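Side-chain contacts in transcriptional regulator (Enterococcus faecalis, PDB 3QFI), which is of unestablished function but, though named a transcriptional regulator, belongs to the LytR-CpsA-Psr family of bacterial cell-envelope proteins: residues M27-G32 / H81-G86; V47-P52 / R260-L265; T94-E97 / P102-H105; A156-E161 / Q170-E175; Q231-S236 / P249-K254. All coordinates share one frame; numbering follows the deposited sequence.

Interaction 1 (M27-G32 / H81-G86); sequences MGIDTG and HAYAFG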
# COMPACT_ATOMS: atom_id res chain seq x y z
N MET A 27 -2.70 -3.94 -3.85
CA MET A 27 -3.72 -4.52 -2.96
C MET A 27 -3.49 -6.01 -2.77
O MET A 27 -3.12 -6.71 -3.70
CB MET A 27 -5.14 -4.31 -3.51
CG MET A 27 -5.49 -2.88 -3.90
SD MET A 27 -7.27 -2.69 -4.18
CE MET A 27 -7.52 -3.72 -5.64
N GLY A 28 -3.70 -6.47 -1.54
CA GLY A 28 -3.55 -7.87 -1.20
C GLY A 28 -4.92 -8.34 -0.72
O GLY A 28 -5.29 -8.11 0.43
N ILE A 29 -5.66 -8.97 -1.63
CA ILE A 29 -7.00 -9.47 -1.36
C ILE A 29 -6.96 -10.95 -1.04
O ILE A 29 -6.23 -11.70 -1.67
CB ILE A 29 -7.92 -9.30 -2.60
CG1 ILE A 29 -7.86 -7.87 -3.11
CG2 ILE A 29 -9.37 -9.65 -2.23
CD1 ILE A 29 -8.30 -6.85 -2.09
N ASP A 30 -7.74 -11.36 -0.05
CA ASP A 30 -7.79 -12.76 0.35
C ASP A 30 -9.02 -13.41 -0.26
O ASP A 30 -10.13 -13.33 0.27
CB ASP A 30 -7.82 -12.87 1.87
CG ASP A 30 -7.43 -14.24 2.36
OD1 ASP A 30 -7.08 -14.35 3.56
OD2 ASP A 30 -7.46 -15.21 1.56
N THR A 31 -8.82 -14.05 -1.40
CA THR A 31 -9.89 -14.69 -2.13
C THR A 31 -10.32 -16.04 -1.53
O THR A 31 -11.28 -16.65 -2.00
CB THR A 31 -9.45 -14.89 -3.57
OG1 THR A 31 -8.10 -15.37 -3.59
CG2 THR A 31 -9.51 -13.57 -4.31
N GLY A 32 -9.62 -16.49 -0.50
CA GLY A 32 -9.98 -17.75 0.14
C GLY A 32 -10.91 -17.53 1.32
O GLY A 32 -10.50 -16.94 2.32
N HIS A 81 -14.15 -1.17 3.19
CA HIS A 81 -15.35 -1.53 2.42
C HIS A 81 -15.40 -0.99 1.01
O HIS A 81 -16.37 -1.25 0.29
CB HIS A 81 -16.60 -1.04 3.14
CG HIS A 81 -16.78 -1.59 4.51
ND1 HIS A 81 -17.71 -1.10 5.40
CD2 HIS A 81 -16.14 -2.60 5.16
CE1 HIS A 81 -17.63 -1.77 6.53
NE2 HIS A 81 -16.69 -2.68 6.41
N ALA A 82 -14.40 -0.22 0.60
CA ALA A 82 -14.40 0.33 -0.75
C ALA A 82 -14.34 -0.80 -1.77
O ALA A 82 -15.23 -0.94 -2.63
CB ALA A 82 -13.22 1.27 -0.95
N TYR A 83 -13.29 -1.61 -1.69
CA TYR A 83 -13.14 -2.72 -2.60
C TYR A 83 -14.32 -3.68 -2.47
O TYR A 83 -14.87 -4.11 -3.48
CB TYR A 83 -11.82 -3.45 -2.34
CG TYR A 83 -11.59 -4.59 -3.32
CD1 TYR A 83 -12.20 -5.82 -3.13
CD2 TYR A 83 -10.79 -4.42 -4.45
CE1 TYR A 83 -12.04 -6.86 -4.04
CE2 TYR A 83 -10.62 -5.46 -5.38
CZ TYR A 83 -11.25 -6.68 -5.15
OH TYR A 83 -11.09 -7.74 -6.01
N ALA A 84 -14.72 -3.99 -1.24
CA ALA A 84 -15.83 -4.91 -0.97
C ALA A 84 -17.19 -4.53 -1.57
O ALA A 84 -18.05 -5.39 -1.78
CB ALA A 84 -15.97 -5.10 0.54
N PHE A 85 -17.38 -3.24 -1.84
CA PHE A 85 -18.62 -2.71 -2.40
C PHE A 85 -18.58 -2.50 -3.91
O PHE A 85 -19.58 -2.76 -4.60
CB PHE A 85 -18.97 -1.37 -1.72
CG PHE A 85 -19.52 -1.52 -0.32
CD1 PHE A 85 -19.77 -0.40 0.47
CD2 PHE A 85 -19.83 -2.79 0.18
CE1 PHE A 85 -20.32 -0.54 1.75
CE2 PHE A 85 -20.38 -2.94 1.45
CZ PHE A 85 -20.63 -1.81 2.24
N GLY A 86 -17.45 -2.03 -4.43
CA GLY A 86 -17.33 -1.78 -5.86
C GLY A 86 -16.06 -2.27 -6.53
O GLY A 86 -15.66 -1.76 -7.58

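Interaction 2 (V47-P52 / R260-L265); sequences VVTINP and RKQLGL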
# COMPACT_ATOMS: atom_id res chain seq x y z
N VAL A 47 0.06 2.24 -1.18
CA VAL A 47 0.30 3.15 -2.29
C VAL A 47 1.79 3.44 -2.38
O VAL A 47 2.45 3.69 -1.36
CB VAL A 47 -0.44 4.48 -2.14
CG1 VAL A 47 -0.10 5.38 -3.32
CG2 VAL A 47 -1.94 4.24 -2.08
N VAL A 48 2.32 3.41 -3.59
CA VAL A 48 3.74 3.67 -3.82
C VAL A 48 3.91 4.74 -4.88
O VAL A 48 3.20 4.74 -5.89
CB VAL A 48 4.49 2.38 -4.28
CG1 VAL A 48 5.94 2.70 -4.62
CG2 VAL A 48 4.43 1.33 -3.19
N THR A 49 4.83 5.68 -4.65
CA THR A 49 5.09 6.72 -5.64
C THR A 49 6.52 6.56 -6.15
O THR A 49 7.48 6.51 -5.37
CB THR A 49 4.93 8.16 -5.07
OG1 THR A 49 5.72 8.33 -3.89
CG2 THR A 49 3.46 8.45 -4.76
N ILE A 50 6.64 6.44 -7.47
CA ILE A 50 7.93 6.27 -8.11
C ILE A 50 8.34 7.63 -8.67
O ILE A 50 7.69 8.15 -9.59
CB ILE A 50 7.83 5.21 -9.25
CG1 ILE A 50 7.06 3.99 -8.74
CG2 ILE A 50 9.22 4.78 -9.73
CD1 ILE A 50 7.70 3.30 -7.56
N ASN A 51 9.38 8.22 -8.09
CA ASN A 51 9.88 9.52 -8.53
C ASN A 51 11.37 9.46 -8.81
O ASN A 51 12.18 9.70 -7.92
CB ASN A 51 9.61 10.60 -7.49
CG ASN A 51 10.10 11.97 -7.95
OD1 ASN A 51 9.67 12.48 -8.99
ND2 ASN A 51 11.00 12.56 -7.17
N PRO A 52 11.74 9.14 -10.05
CA PRO A 52 13.16 9.05 -10.42
C PRO A 52 13.87 10.40 -10.36
O PRO A 52 15.07 10.46 -10.19
CB PRO A 52 13.11 8.47 -11.83
CG PRO A 52 11.82 9.01 -12.37
CD PRO A 52 10.87 8.84 -11.20
N ARG A 260 1.78 14.45 -3.52
CA ARG A 260 1.58 15.26 -4.71
C ARG A 260 2.92 15.76 -5.27
O ARG A 260 3.11 15.78 -6.49
CB ARG A 260 0.66 16.44 -4.39
CG ARG A 260 -0.80 16.09 -4.19
CD ARG A 260 -1.62 17.35 -3.97
NE ARG A 260 -1.79 18.10 -5.20
CZ ARG A 260 -2.51 17.66 -6.22
NH1 ARG A 260 -3.13 16.48 -6.13
NH2 ARG A 260 -2.60 18.38 -7.34
N LYS A 261 3.86 16.18 -4.42
CA LYS A 261 5.14 16.66 -4.95
C LYS A 261 5.98 15.51 -5.51
O LYS A 261 6.74 15.69 -6.47
CB LYS A 261 5.93 17.45 -3.89
CG LYS A 261 5.34 18.83 -3.56
CD LYS A 261 6.22 19.61 -2.59
CE LYS A 261 5.64 21.00 -2.25
NZ LYS A 261 6.59 21.83 -1.43
N GLN A 262 5.86 14.33 -4.90
CA GLN A 262 6.56 13.15 -5.37
C GLN A 262 6.17 12.90 -6.84
O GLN A 262 6.96 12.36 -7.62
CB GLN A 262 6.14 11.92 -4.55
CG GLN A 262 6.85 11.79 -3.22
CD GLN A 262 8.35 11.88 -3.39
OE1 GLN A 262 8.94 12.95 -3.24
NE2 GLN A 262 8.98 10.76 -3.75
N LEU A 263 4.96 13.31 -7.20
CA LEU A 263 4.45 13.12 -8.55
C LEU A 263 4.56 14.36 -9.42
O LEU A 263 3.82 14.51 -10.40
CB LEU A 263 2.99 12.67 -8.48
CG LEU A 263 2.74 11.35 -7.74
CD1 LEU A 263 1.25 11.16 -7.55
CD2 LEU A 263 3.35 10.17 -8.52
N GLY A 264 5.49 15.24 -9.07
CA GLY A 264 5.69 16.45 -9.84
C GLY A 264 4.45 17.33 -9.87
O GLY A 264 4.25 18.09 -10.81
N LEU A 265 3.61 17.21 -8.85
CA LEU A 265 2.40 18.02 -8.77
C LEU A 265 2.60 19.15 -7.79
O LEU A 265 3.52 19.11 -6.96
CB LEU A 265 1.20 17.17 -8.33
CG LEU A 265 0.84 16.04 -9.29
CD1 LEU A 265 -0.26 15.18 -8.68
CD2 LEU A 265 0.38 16.62 -10.63

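Interaction 3 (T94-E97 / P102-H105); sequences TVQE and PIHH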
# COMPACT_ATOMS: atom_id res chain seq x y z
N THR A 94 -11.71 5.90 -4.40
CA THR A 94 -11.76 6.27 -2.98
C THR A 94 -10.38 6.68 -2.48
O THR A 94 -10.24 7.69 -1.79
CB THR A 94 -12.32 5.08 -2.14
OG1 THR A 94 -13.74 5.04 -2.27
CG2 THR A 94 -11.95 5.20 -0.67
N VAL A 95 -9.37 5.90 -2.82
CA VAL A 95 -8.01 6.24 -2.43
C VAL A 95 -7.55 7.53 -3.15
O VAL A 95 -6.89 8.36 -2.54
CB VAL A 95 -7.04 5.07 -2.73
CG1 VAL A 95 -5.61 5.49 -2.43
CG2 VAL A 95 -7.39 3.85 -1.86
N GLN A 96 -7.92 7.69 -4.44
CA GLN A 96 -7.55 8.89 -5.22
C GLN A 96 -8.09 10.17 -4.61
O GLN A 96 -7.53 11.25 -4.81
CB GLN A 96 -8.06 8.82 -6.67
CG GLN A 96 -7.19 8.06 -7.69
CD GLN A 96 -7.58 8.34 -9.16
OE1 GLN A 96 -8.76 8.36 -9.51
NE2 GLN A 96 -6.58 8.54 -10.02
N GLU A 97 -9.21 10.06 -3.89
CA GLU A 97 -9.82 11.22 -3.23
C GLU A 97 -9.18 11.41 -1.86
O GLU A 97 -8.99 12.54 -1.41
CB GLU A 97 -11.34 11.02 -3.07
CG GLU A 97 -12.18 11.35 -4.31
CD GLU A 97 -12.12 12.83 -4.72
OE1 GLU A 97 -11.09 13.25 -5.31
OE2 GLU A 97 -13.09 13.57 -4.46
N PRO A 102 -3.38 11.20 -8.21
CA PRO A 102 -3.90 10.28 -9.22
C PRO A 102 -3.23 8.91 -9.02
O PRO A 102 -2.06 8.83 -8.64
CB PRO A 102 -3.50 10.94 -10.54
CG PRO A 102 -2.17 11.55 -10.19
CD PRO A 102 -2.44 12.16 -8.81
N ILE A 103 -4.00 7.84 -9.21
CA ILE A 103 -3.50 6.48 -9.09
C ILE A 103 -3.37 6.02 -10.53
O ILE A 103 -4.37 5.64 -11.15
CB ILE A 103 -4.50 5.54 -8.40
CG1 ILE A 103 -4.73 5.96 -6.96
CG2 ILE A 103 -3.97 4.10 -8.46
CD1 ILE A 103 -3.48 5.91 -6.09
N HIS A 104 -2.16 6.06 -11.06
CA HIS A 104 -1.93 5.68 -12.45
C HIS A 104 -2.09 4.20 -12.74
O HIS A 104 -2.59 3.82 -13.80
CB HIS A 104 -0.53 6.10 -12.85
CG HIS A 104 -0.29 7.55 -12.64
ND1 HIS A 104 0.60 8.04 -11.70
CD2 HIS A 104 -0.87 8.64 -13.21
CE1 HIS A 104 0.55 9.36 -11.71
NE2 HIS A 104 -0.33 9.74 -12.61
N HIS A 105 -1.67 3.38 -11.79
CA HIS A 105 -1.73 1.95 -11.95
C HIS A 105 -2.12 1.24 -10.66
O HIS A 105 -1.96 1.79 -9.56
CB HIS A 105 -0.37 1.44 -12.41
CG HIS A 105 0.07 1.98 -13.73
ND1 HIS A 105 -0.54 1.63 -14.91
CD2 HIS A 105 1.09 2.81 -14.06
CE1 HIS A 105 0.08 2.23 -15.92
NE2 HIS A 105 1.07 2.95 -15.43

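Interaction 4 (A156-E161 / Q170-E175); sequences ARMRHE and QRRQRE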
# COMPACT_ATOMS: atom_id res chain seq x y z
N ALA A 156 3.82 -11.54 6.87
CA ALA A 156 3.04 -10.42 6.37
C ALA A 156 1.68 -10.35 7.06
O ALA A 156 1.16 -9.27 7.31
CB ALA A 156 2.84 -10.56 4.86
N ARG A 157 1.12 -11.52 7.37
CA ARG A 157 -0.17 -11.59 8.03
C ARG A 157 -0.00 -12.05 9.47
O ARG A 157 0.35 -13.19 9.72
CB ARG A 157 -1.09 -12.57 7.29
CG ARG A 157 -2.53 -12.57 7.76
CD ARG A 157 -3.36 -13.59 6.99
NE ARG A 157 -4.79 -13.45 7.25
CZ ARG A 157 -5.35 -13.53 8.46
NH1 ARG A 157 -4.59 -13.74 9.53
NH2 ARG A 157 -6.66 -13.40 8.60
N MET A 158 -0.25 -11.14 10.40
CA MET A 158 -0.13 -11.46 11.82
C MET A 158 -0.40 -10.17 12.56
O MET A 158 0.28 -9.16 12.35
CB MET A 158 1.28 -11.98 12.14
CG MET A 158 1.43 -12.55 13.54
SD MET A 158 1.31 -11.29 14.82
CE MET A 158 3.01 -10.82 14.99
N ARG A 159 -1.40 -10.21 13.44
CA ARG A 159 -1.82 -9.04 14.21
C ARG A 159 -2.14 -9.45 15.65
O ARG A 159 -3.04 -8.88 16.27
CB ARG A 159 -3.06 -8.43 13.55
CG ARG A 159 -3.41 -7.00 13.97
CD ARG A 159 -4.62 -6.48 13.20
NE ARG A 159 -4.50 -6.74 11.76
CZ ARG A 159 -5.38 -6.37 10.84
NH1 ARG A 159 -6.48 -5.71 11.20
NH2 ARG A 159 -5.17 -6.66 9.57
N HIS A 160 -1.42 -10.43 16.18
CA HIS A 160 -1.67 -10.88 17.54
C HIS A 160 -0.40 -10.91 18.36
O HIS A 160 -0.32 -10.29 19.42
CB HIS A 160 -2.31 -12.27 17.52
CG HIS A 160 -3.61 -12.32 16.79
ND1 HIS A 160 -4.71 -11.59 17.17
CD2 HIS A 160 -3.99 -13.01 15.68
CE1 HIS A 160 -5.71 -11.82 16.34
NE2 HIS A 160 -5.30 -12.68 15.43
N GLU A 161 0.60 -11.63 17.86
CA GLU A 161 1.88 -11.74 18.53
C GLU A 161 2.69 -10.45 18.42
O GLU A 161 3.86 -10.43 18.78
CB GLU A 161 2.69 -12.89 17.92
CG GLU A 161 2.89 -14.07 18.86
CD GLU A 161 1.65 -14.94 18.98
OE1 GLU A 161 0.56 -14.39 19.30
OE2 GLU A 161 1.77 -16.17 18.76
N GLN A 170 1.38 -3.42 9.45
CA GLN A 170 1.54 -2.52 8.29
C GLN A 170 3.03 -2.33 7.99
O GLN A 170 3.45 -2.40 6.83
CB GLN A 170 0.86 -1.16 8.56
CG GLN A 170 -0.70 -1.17 8.55
CD GLN A 170 -1.34 0.16 9.00
OE1 GLN A 170 -1.06 1.23 8.45
NE2 GLN A 170 -2.23 0.08 9.99
N ARG A 171 3.82 -2.09 9.02
CA ARG A 171 5.26 -1.91 8.85
C ARG A 171 5.87 -3.18 8.24
O ARG A 171 6.69 -3.10 7.34
CB ARG A 171 5.90 -1.56 10.20
CG ARG A 171 7.42 -1.77 10.32
CD ARG A 171 8.25 -0.82 9.45
NE ARG A 171 8.21 -1.15 8.02
CZ ARG A 171 8.94 -0.51 7.10
NH1 ARG A 171 8.84 -0.87 5.82
NH2 ARG A 171 9.76 0.47 7.45
N ARG A 172 5.45 -4.35 8.72
CA ARG A 172 5.96 -5.61 8.20
C ARG A 172 5.52 -5.85 6.75
O ARG A 172 6.27 -6.42 5.95
CB ARG A 172 5.50 -6.79 9.07
CG ARG A 172 6.43 -7.11 10.22
CD ARG A 172 5.99 -8.34 11.03
NE ARG A 172 4.86 -8.10 11.94
CZ ARG A 172 3.59 -8.35 11.66
NH1 ARG A 172 3.24 -8.84 10.48
NH2 ARG A 172 2.66 -8.15 12.58
N GLN A 173 4.30 -5.44 6.40
CA GLN A 173 3.84 -5.63 5.04
C GLN A 173 4.64 -4.76 4.08
O GLN A 173 4.90 -5.15 2.94
CB GLN A 173 2.35 -5.31 4.93
CG GLN A 173 1.49 -6.38 5.56
CD GLN A 173 0.02 -6.02 5.59
OE1 GLN A 173 -0.81 -6.82 6.03
NE2 GLN A 173 -0.31 -4.81 5.14
N ARG A 174 5.05 -3.58 4.56
CA ARG A 174 5.83 -2.67 3.73
C ARG A 174 7.26 -3.17 3.58
O ARG A 174 7.92 -2.93 2.57
CB ARG A 174 5.86 -1.24 4.31
CG ARG A 174 4.50 -0.59 4.49
CD ARG A 174 4.62 0.94 4.68
NE ARG A 174 5.43 1.37 5.82
CZ ARG A 174 4.98 1.50 7.07
NH1 ARG A 174 3.72 1.23 7.38
NH2 ARG A 174 5.80 1.96 8.02
N GLU A 175 7.75 -3.88 4.60
CA GLU A 175 9.11 -4.39 4.55
C GLU A 175 9.16 -5.50 3.50
O GLU A 175 10.08 -5.55 2.68
CB GLU A 175 9.52 -4.92 5.93
CG GLU A 175 11.02 -5.16 6.05
CD GLU A 175 11.43 -5.77 7.39
OE1 GLU A 175 12.65 -5.95 7.60
OE2 GLU A 175 10.54 -6.06 8.22

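Interaction 5 (Q231-S236 / P249-K254); sequences QLQGYS and PNSLYK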
# COMPACT_ATOMS: atom_id res chain seq x y z
N GLN A 231 3.46 7.57 7.22
CA GLN A 231 2.36 7.12 8.07
C GLN A 231 1.25 8.17 8.12
O GLN A 231 1.51 9.37 8.13
CB GLN A 231 2.86 6.82 9.49
CG GLN A 231 3.45 8.03 10.24
CD GLN A 231 3.42 7.88 11.76
OE1 GLN A 231 2.35 7.88 12.38
NE2 GLN A 231 4.60 7.74 12.37
N LEU A 232 0.01 7.69 8.14
CA LEU A 232 -1.14 8.58 8.22
C LEU A 232 -1.56 8.70 9.67
O LEU A 232 -1.96 7.72 10.30
CB LEU A 232 -2.30 8.06 7.36
CG LEU A 232 -2.26 8.42 5.87
CD1 LEU A 232 -3.36 7.70 5.13
CD2 LEU A 232 -2.40 9.94 5.71
N GLN A 233 -1.44 9.91 10.21
CA GLN A 233 -1.81 10.20 11.59
C GLN A 233 -3.32 10.29 11.70
O GLN A 233 -3.97 10.97 10.90
CB GLN A 233 -1.18 11.52 12.03
CG GLN A 233 0.35 11.49 12.11
CD GLN A 233 0.95 12.88 12.24
OE1 GLN A 233 0.49 13.69 13.04
NE2 GLN A 233 1.98 13.15 11.45
N GLY A 234 -3.88 9.60 12.70
CA GLY A 234 -5.31 9.60 12.92
C GLY A 234 -5.66 9.49 14.40
O GLY A 234 -4.80 9.58 15.27
N TYR A 235 -6.95 9.29 14.68
CA TYR A 235 -7.41 9.16 16.06
C TYR A 235 -8.39 8.01 16.15
O TYR A 235 -9.02 7.64 15.15
CB TYR A 235 -8.11 10.45 16.51
CG TYR A 235 -7.25 11.68 16.45
CD1 TYR A 235 -6.22 11.88 17.38
CD2 TYR A 235 -7.47 12.66 15.48
CE1 TYR A 235 -5.43 13.03 17.33
CE2 TYR A 235 -6.69 13.81 15.42
CZ TYR A 235 -5.66 13.99 16.35
OH TYR A 235 -4.87 15.12 16.28
N SER A 236 -8.53 7.45 17.34
CA SER A 236 -9.47 6.35 17.57
C SER A 236 -10.88 6.93 17.59
O SER A 236 -11.08 8.05 18.07
CB SER A 236 -9.17 5.69 18.91
OG SER A 236 -7.90 6.08 19.39
N PRO A 249 -6.79 16.05 10.03
CA PRO A 249 -6.80 16.80 8.77
C PRO A 249 -5.51 17.52 8.38
O PRO A 249 -5.10 17.48 7.22
CB PRO A 249 -7.97 17.76 8.96
CG PRO A 249 -7.91 18.05 10.44
CD PRO A 249 -7.70 16.66 11.01
N ASN A 250 -4.87 18.14 9.36
CA ASN A 250 -3.67 18.89 9.11
C ASN A 250 -2.46 17.90 8.82
O ASN A 250 -1.61 18.13 7.97
CB ASN A 250 -3.56 20.07 10.17
CG ASN A 250 -2.17 20.27 10.67
OD1 ASN A 250 -1.45 19.28 11.02
ND2 ASN A 250 -1.72 21.56 10.69
N SER A 251 -2.47 16.74 9.45
CA SER A 251 -1.43 15.75 9.15
C SER A 251 -1.74 15.16 7.77
O SER A 251 -0.83 14.78 7.03
CB SER A 251 -1.41 14.62 10.18
OG SER A 251 -0.69 13.51 9.67
N LEU A 252 -3.04 15.10 7.43
CA LEU A 252 -3.53 14.58 6.15
C LEU A 252 -3.06 15.47 5.00
O LEU A 252 -2.57 14.99 3.98
CB LEU A 252 -5.06 14.53 6.12
CG LEU A 252 -5.76 13.48 5.22
CD1 LEU A 252 -7.18 13.91 4.87
CD2 LEU A 252 -4.97 13.26 3.94
N TYR A 253 -3.25 16.78 5.16
CA TYR A 253 -2.85 17.71 4.12
C TYR A 253 -1.37 17.60 3.84
O TYR A 253 -0.95 17.54 2.69
CB TYR A 253 -3.19 19.17 4.49
CG TYR A 253 -2.86 20.17 3.39
CD1 TYR A 253 -3.29 19.95 2.07
CD2 TYR A 253 -2.12 21.31 3.65
CE1 TYR A 253 -2.98 20.84 1.05
CE2 TYR A 253 -1.80 22.22 2.62
CZ TYR A 253 -2.24 21.97 1.33
OH TYR A 253 -1.92 22.83 0.31
N LYS A 254 -0.57 17.58 4.90
CA LYS A 254 0.87 17.48 4.74
C LYS A 254 1.21 16.22 3.93
O LYS A 254 2.00 16.26 2.99
CB LYS A 254 1.54 17.45 6.13
CG LYS A 254 3.04 17.26 6.09
CD LYS A 254 3.60 17.00 7.47
CE LYS A 254 5.04 16.54 7.35
NZ LYS A 254 5.14 15.30 6.52

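Interaction 1 (M27-G32 / H81-G86)
Tyr-83 swings its CG anti to the backbone N (chi1 -177°), carrying the ring from helix 80-98 to the end of strand 22-28, where Met-27 and Ile-29 meet it. The Met-27 chain is bent at its last torsion (chi3 -66°), which brings the methyl group back to the aromatic ring. The result is helix-on-sheet packing that combines a CH-pi contact with a Met-aromatic one. Ile-29 supplies the first: its CD1 stands 4.0 Å from the centroid of the Tyr-83 ring, only 2° off the normal and so almost exactly over the middle of one face. CG1 of the same residue follows along that face toward the phenol end, 4.1 Å from Tyr-83 CZ. The methionine comes obliquely, neither squarely over the face nor in the edge, with SD 5.1 Å from the ring centroid.

No hydrogen bond joins the two segments, so dispersion and shape hold them together. Met-27 also touches Ala-91, about two turns further along helix 80-98, and its backbone pairs with strand 105-109 through Val-107 and Ile-109. Beyond Ile-29 the chain turns at Asp-30, whose OD2 takes the N-H of Gly-32 in an Asx turn. Back at the ring, the Met-27 methyl carbon CE lies 3.5 Å from Tyr-83 CD2 and 3.6 Å from CE2.

Interaction 2 (V47-P52 / R260-L265)
Thr-49 and Gln-262 form the buried heart of this contact, in which strand 44-51 receives the C-terminal end of helix 249-262. The two side chains meet at about a right angle: Thr-49 OG1 lies 3.7 Å from both CB and CG of Gln-262, a polar atom set against the aliphatic root of the glutamine. With chi1 at 54°, OG1 sits between the backbone N and the carbonyl carbon, and CG2 is turned to the other neighbour, Leu-263. There Thr-49 CG2 approaches Leu-263 CD2 at 4.1 Å; although the leucine side chain starts out away from the strand, its branched end reaches back to it. Two residues further along, Asn-51 extends its amide beside the last helical carbonyl, so that its CG is 3.2 Å from Gln-262 O.

The other side of the segment is looser and faces solvent. Lys-261 and Gly-264 are exposed and add next to nothing to the interface. They take part instead in ending the helix: Gly-264, with positive phi, is the C-prime residue of a Schellman motif, its N bonded to Lys-261 O at 2.9 Å, while Leu-265 N reaches Arg-260 O at 2.8 Å.

Thr-49 and Gln-262 both touch Thr-58 of the adjacent strand 56-62, while Leu-263 leans on Ser-23 of strand 22-28. The helix end thus lies over three neighbouring strands of the mixed sheet, with strand 44-51 in the middle.

Interaction 3 (T94-E97 / P102-H105)
Gln-96 and Ile-103 meet where helix 80-98 gives way, through a short loop, to strand 105-109. The glutamine places CG beside its backbone N (chi1 -84°) and is extended beyond that atom, so the chain reaches from the flank of the helix across to the returning loop. Its methylene CG lies about 3.3 Å from Ile-103 CG1, and the two side chains run askew to each other. Ile-103 has its CG1 branch anti to the carbonyl carbon (chi1 -65°), which sends that branch to the helix, whereas CG2 stands beside the carbonyl carbon. A further bend puts CD1 opposite Val-95, 4.3 Å from its CG1. The glutamine amide passes close to the backbone at the Pro-102 to Ile-103 junction, with Gln-96 CD 4.2 Å from Pro-102 CA and 3.6 Å from Ile-103 N. Val-95 and Ile-103 are buried, while Gln-96 and Pro-102 are partly exposed.

Val-95 and Ile-103 both pack on Leu-25 of strand 22-28, and Ile-103 also touches Ile-92 one turn back in the helix. Pro-102 O bonds to Ser-23 OG, and His-105 starts strand 105-109, which runs parallel to strand 22-28 as its neighbour in the sheet.

Interaction 4 (A156-E161 / Q170-E175)
Arg-172 NH2 gives its hydrogen to Met-158 O over 2.6 Å, with an N-H...O angle of 158°. The oxygen lies at the guanidinium edge, near its plane, whereas the donor is tilted 33° from the plane of the carbonyl. A bend late in the arginine chain (chi3 -76°) turns the group from helix 166-184 to the loop. The other terminal nitrogen, NH1, bonds to Tyr-155 O, so the carbonyls of Tyr-155 and Met-158, in the chain leaving helix 150-156, together fix the rotation of the guanidinium. Met-158 also folds over the donor: its bent chain puts CE 3.6 Å from Arg-172 NH2, while SD accepts a weak bond from His-160 N at 3.2 Å.

One residue along the helix, Gln-173 extends past the end of helix 150-156, bringing its CG 3.4 Å from Ala-156 O. Its OE1 is weakly bonded to Arg-169, and the side chain also touches Thr-44 of strand 44-51.

This is a helix-loop-helix junction in which a buried arginine ties down the backbone that leaves the first helix. The adjoining Arg-159 lies close to Arg-64 and Arg-169, consistent with the arginine-lined pocket of LytR-CpsA-Psr proteins.

Interaction 5 (Q231-S236 / P249-K254)
Ser-251, in the first turn of helix 249-262, meets Gln-233 just ahead of strand 234-238 and makes the one close approach between the two segments. Pro-249 begins the helix and faces away from the strand, packing on Tyr-279 of helix 269-280; its carbonyl O receives Tyr-253 N at 2.9 Å. Asn-250 follows on the exposed surface, and its O is bonded to Lys-254 N.

Ser-251 carries the contact. Its OG is anti to the backbone N (chi1 163°), a turn that lays the hydroxyl alongside the glutamine. Gln-233 runs past it with an extended chain: OG is 3.1 Å from Gln-233 CB and again 3.1 Å from Gln-233 CD. It stands over a face of the amide, almost directly above CD, and so is poorly placed to bond with NE2, 3.2 Å away. No hydrogen bond between these side chains results. The backbone N of Ser-251 is held instead by Asp-248 OD1, just before the helix.

Leu-252 comes next, its CD2 4.6 Å from Leu-232 CD2 at the margin of the contact. Tyr-253 leaves on another face, touching Arg-272 and Asp-275 and bonding through OH to Glu-267. Lys-254 is exposed at the far end.

Gln-233 also shares a backbone bond with Asp-248, while Tyr-235 pairs with Val-246 and bonds through OH to Asp-248. The setting is a beta hairpin, strands 234-238 and 243-247, leading directly into a helix whose first turn packs on the residue just before the hairpin's first strand.

Interactions 1 and 2 involve neighbouring strands of the six-stranded mixed sheet, 22-28 and 44-51, yet their centres are about 25 Å apart, on opposite sides of the chain's centre; interaction 5 lies at the separate hairpin 234-247. Interaction 3 shares helix 80-98 with interaction 1, and its centre is about 12 Å from that of interaction 2, which it touches where Leu-263 and Leu-265 meet Pro-102 and where Val-47 meets Val-95. Interactions 2 and 5 share helix 249-262. Along the chain, interactions 3, 4 and 5 come in series within the loop closed by interaction 2, which brings the late helix back to an early strand and so links distant parts of the chain.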